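Local structure of probable chemoreceptor (Methyl-accepting chemotaxis) transmembrane protein (Rhizobium meliloti, 6D8V) at residues P139-G144 and P148-S153. The protein probably serves as a transmembrane chemoreceptor whose sensory domain binds quaternary ammonium compounds such as 1,1-dimethyl-prolinium to guide bacterial chemotaxis. Sequence-based numbering, arbitrary orientation.
Sequences PYLAEG and PTTMTS. With PBE (1,1-dimethyl-prolinium), chain C.
Tyr140 and Met151 form an antiparallel hydrogen-bonded pair, Tyr140 N giving to Met151 O and Met151 N to Tyr140 O, both N-H groups pointing almost straight at their acceptors (176°). Ala142 N adds a bond to Thr149 O, 3.1 Å long. This is the beta hairpin of residues 140-142 and 149-160 in the first PDC (Cache-clan) sensor domain, and one face of it, carrying Tyr140, Ala142 and Met151, forms part of the wall of the ligand pocket. With CG between its backbone N and carbonyl carbon (chi1 71°), the Tyr140 ring leans across toward the 149-153 strand. Met151 crosses beneath it, with CG 4.1 Å from Tyr140 CZ and the sulfur set obliquely to the ring in a Met-aromatic contact. A bend about the CG-SD bond of the methionine turns CE toward Ala142 CB, 3.4 Å away. The phenol oxygen, Tyr140 OH, donates to Ser153 OG at 2.6 Å, and Asp171 OD1 holds that serine from the next strand. A phenylalanine at Tyr140 would probably leave Ser153 OG without this donor and the ring less firmly fixed beside the ligand. Trp124 also meets the ring, while CA of the dimethyl-prolinium lies at its edge, 3.5 Å from Tyr140 OH. On the other face of the hairpin, Leu141 CD1 packs against Pro148 CB. Further along the same segment, two successive backbone amides grip the ligand carboxylate: Glu143 N reaches O and Gly144 N reaches OXT, each at 2.7 Å.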
loop_
_atom_site.group_PDB
_atom_site.type_symbol
_atom_site.label_atom_id
_atom_site.label_comp_id
_atom_site.label_asym_id
_atom_site.label_seq_id
_atom_site.Cartn_x
_atom_site.Cartn_y
_atom_site.Cartn_z
ATOM N N PRO A 139 -3.292 6.103 0.632
ATOM C CA PRO A 139 -3.685 5.499 1.905
ATOM C C PRO A 139 -5.155 5.750 2.201
ATOM O O PRO A 139 -5.653 6.873 2.071
ATOM C CB PRO A 139 -2.756 6.179 2.919
ATOM C CG PRO A 139 -2.307 7.413 2.261
ATOM C CD PRO A 139 -2.242 7.118 0.803
ATOM N N TYR A 140 -5.850 4.682 2.591
ATOM C CA TYR A 140 -7.278 4.760 2.856
ATOM C C TYR A 140 -7.611 3.838 4.017
ATOM O O TYR A 140 -6.886 2.875 4.299
ATOM C CB TYR A 140 -8.114 4.384 1.625
ATOM C CG TYR A 140 -8.058 2.905 1.303
ATOM C CD1 TYR A 140 -6.980 2.367 0.612
ATOM C CD2 TYR A 140 -9.073 2.046 1.698
ATOM C CE1 TYR A 140 -6.913 1.023 0.323
ATOM C CE2 TYR A 140 -9.019 0.697 1.412
ATOM C CZ TYR A 140 -7.936 0.188 0.724
ATOM O OH TYR A 140 -7.874 -1.160 0.436
ATOM N N LEU A 141 -8.717 4.153 4.687
ATOM C CA LEU A 141 -9.203 3.338 5.787
ATOM C C LEU A 141 -10.010 2.166 5.241
ATOM O O LEU A 141 -11.048 2.367 4.604
ATOM C CB LEU A 141 -10.061 4.180 6.732
ATOM C CG LEU A 141 -10.881 3.374 7.738
ATOM C CD1 LEU A 141 -9.963 2.591 8.666
ATOM C CD2 LEU A 141 -11.851 4.227 8.548
ATOM N N ALA A 142 -9.541 0.949 5.505
ATOM C CA ALA A 142 -10.171 -0.268 5.004
ATOM C C ALA A 142 -11.466 -0.586 5.751
ATOM O O ALA A 142 -11.572 -0.373 6.962
ATOM C CB ALA A 142 -9.206 -1.446 5.122
ATOM N N GLU A 143 -12.443 -1.135 5.011
ATOM C CA GLU A 143 -13.773 -1.469 5.524
ATOM C C GLU A 143 -13.865 -2.887 6.079
ATOM O O GLU A 143 -14.351 -3.089 7.194
ATOM C CB GLU A 143 -14.831 -1.304 4.426
ATOM C CG GLU A 143 -16.115 -2.110 4.704
ATOM C CD GLU A 143 -17.046 -2.190 3.507
ATOM O OE1 GLU A 143 -16.850 -1.409 2.550
ATOM O OE2 GLU A 143 -17.970 -3.035 3.522
ATOM N N GLY A 144 -13.452 -3.882 5.306
ATOM C CA GLY A 144 -13.697 -5.261 5.686
ATOM C C GLY A 144 -12.793 -5.794 6.777
ATOM O O GLY A 144 -12.962 -6.948 7.185
ATOM N N PRO A 148 -10.882 -1.392 12.307
ATOM C CA PRO A 148 -10.508 -0.355 11.340
ATOM C C PRO A 148 -8.999 -0.164 11.293
ATOM O O PRO A 148 -8.339 -0.002 12.325
ATOM C CB PRO A 148 -11.224 0.891 11.872
ATOM C CG PRO A 148 -12.386 0.361 12.641
ATOM C CD PRO A 148 -11.961 -0.961 13.211
ATOM N N THR A 149 -8.449 -0.190 10.083
ATOM C CA THR A 149 -7.008 -0.077 9.918
ATOM C C THR A 149 -6.706 0.662 8.623
ATOM O O THR A 149 -7.331 0.409 7.591
ATOM C CB THR A 149 -6.329 -1.457 9.923
ATOM O OG1 THR A 149 -7.038 -2.341 9.052
ATOM C CG2 THR A 149 -6.311 -2.052 11.327
ATOM N N THR A 150 -5.732 1.562 8.684
ATOM C CA THR A 150 -5.332 2.354 7.528
ATOM C C THR A 150 -4.254 1.622 6.731
ATOM O O THR A 150 -3.217 1.236 7.277
ATOM C CB THR A 150 -4.827 3.720 7.986
ATOM O OG1 THR A 150 -3.808 3.536 8.977
ATOM C CG2 THR A 150 -5.957 4.512 8.604
ATOM N N MET A 151 -4.498 1.437 5.438
ATOM C CA MET A 151 -3.635 0.603 4.616
ATOM C C MET A 151 -3.562 1.177 3.207
ATOM O O MET A 151 -4.398 1.991 2.797
ATOM C CB MET A 151 -4.158 -0.832 4.539
ATOM C CG MET A 151 -5.526 -0.883 3.884
ATOM S SD MET A 151 -6.245 -2.514 3.783
ATOM C CE MET A 151 -6.240 -3.009 5.505
ATOM N N THR A 152 -2.546 0.736 2.470
ATOM C CA THR A 152 -2.429 0.949 1.037
ATOM C C THR A 152 -2.573 -0.394 0.334
ATOM O O THR A 152 -2.169 -1.430 0.871
ATOM C CB THR A 152 -1.078 1.578 0.677
ATOM O OG1 THR A 152 -1.061 1.905 -0.718
ATOM C CG2 THR A 152 0.047 0.604 0.971
ATOM N N SER A 153 -3.135 -0.381 -0.876
ATOM C CA SER A 153 -3.470 -1.617 -1.569
ATOM C C SER A 153 -2.801 -1.692 -2.935
ATOM O O SER A 153 -2.865 -0.740 -3.722
ATOM C CB SER A 153 -4.982 -1.763 -1.713
ATOM O OG SER A 153 -5.561 -2.069 -0.468
HETATM N N PBE C . -10.123 -4.248 1.068
HETATM C CD PBE C . -9.684 -4.193 -0.162
HETATM C CA PBE C . -10.769 -2.881 1.217
HETATM C CB PBE C . -11.542 -2.743 -0.156
HETATM C CG PBE C . -10.834 -3.371 -0.991
HETATM C CE PBE C . -11.098 -5.351 1.203
HETATM C CF PBE C . -9.000 -4.408 2.013
HETATM C C PBE C . -11.652 -2.702 2.347
HETATM O O PBE C . -12.464 -1.736 2.346
HETATM O OXT PBE C . -11.605 -3.473 3.342
#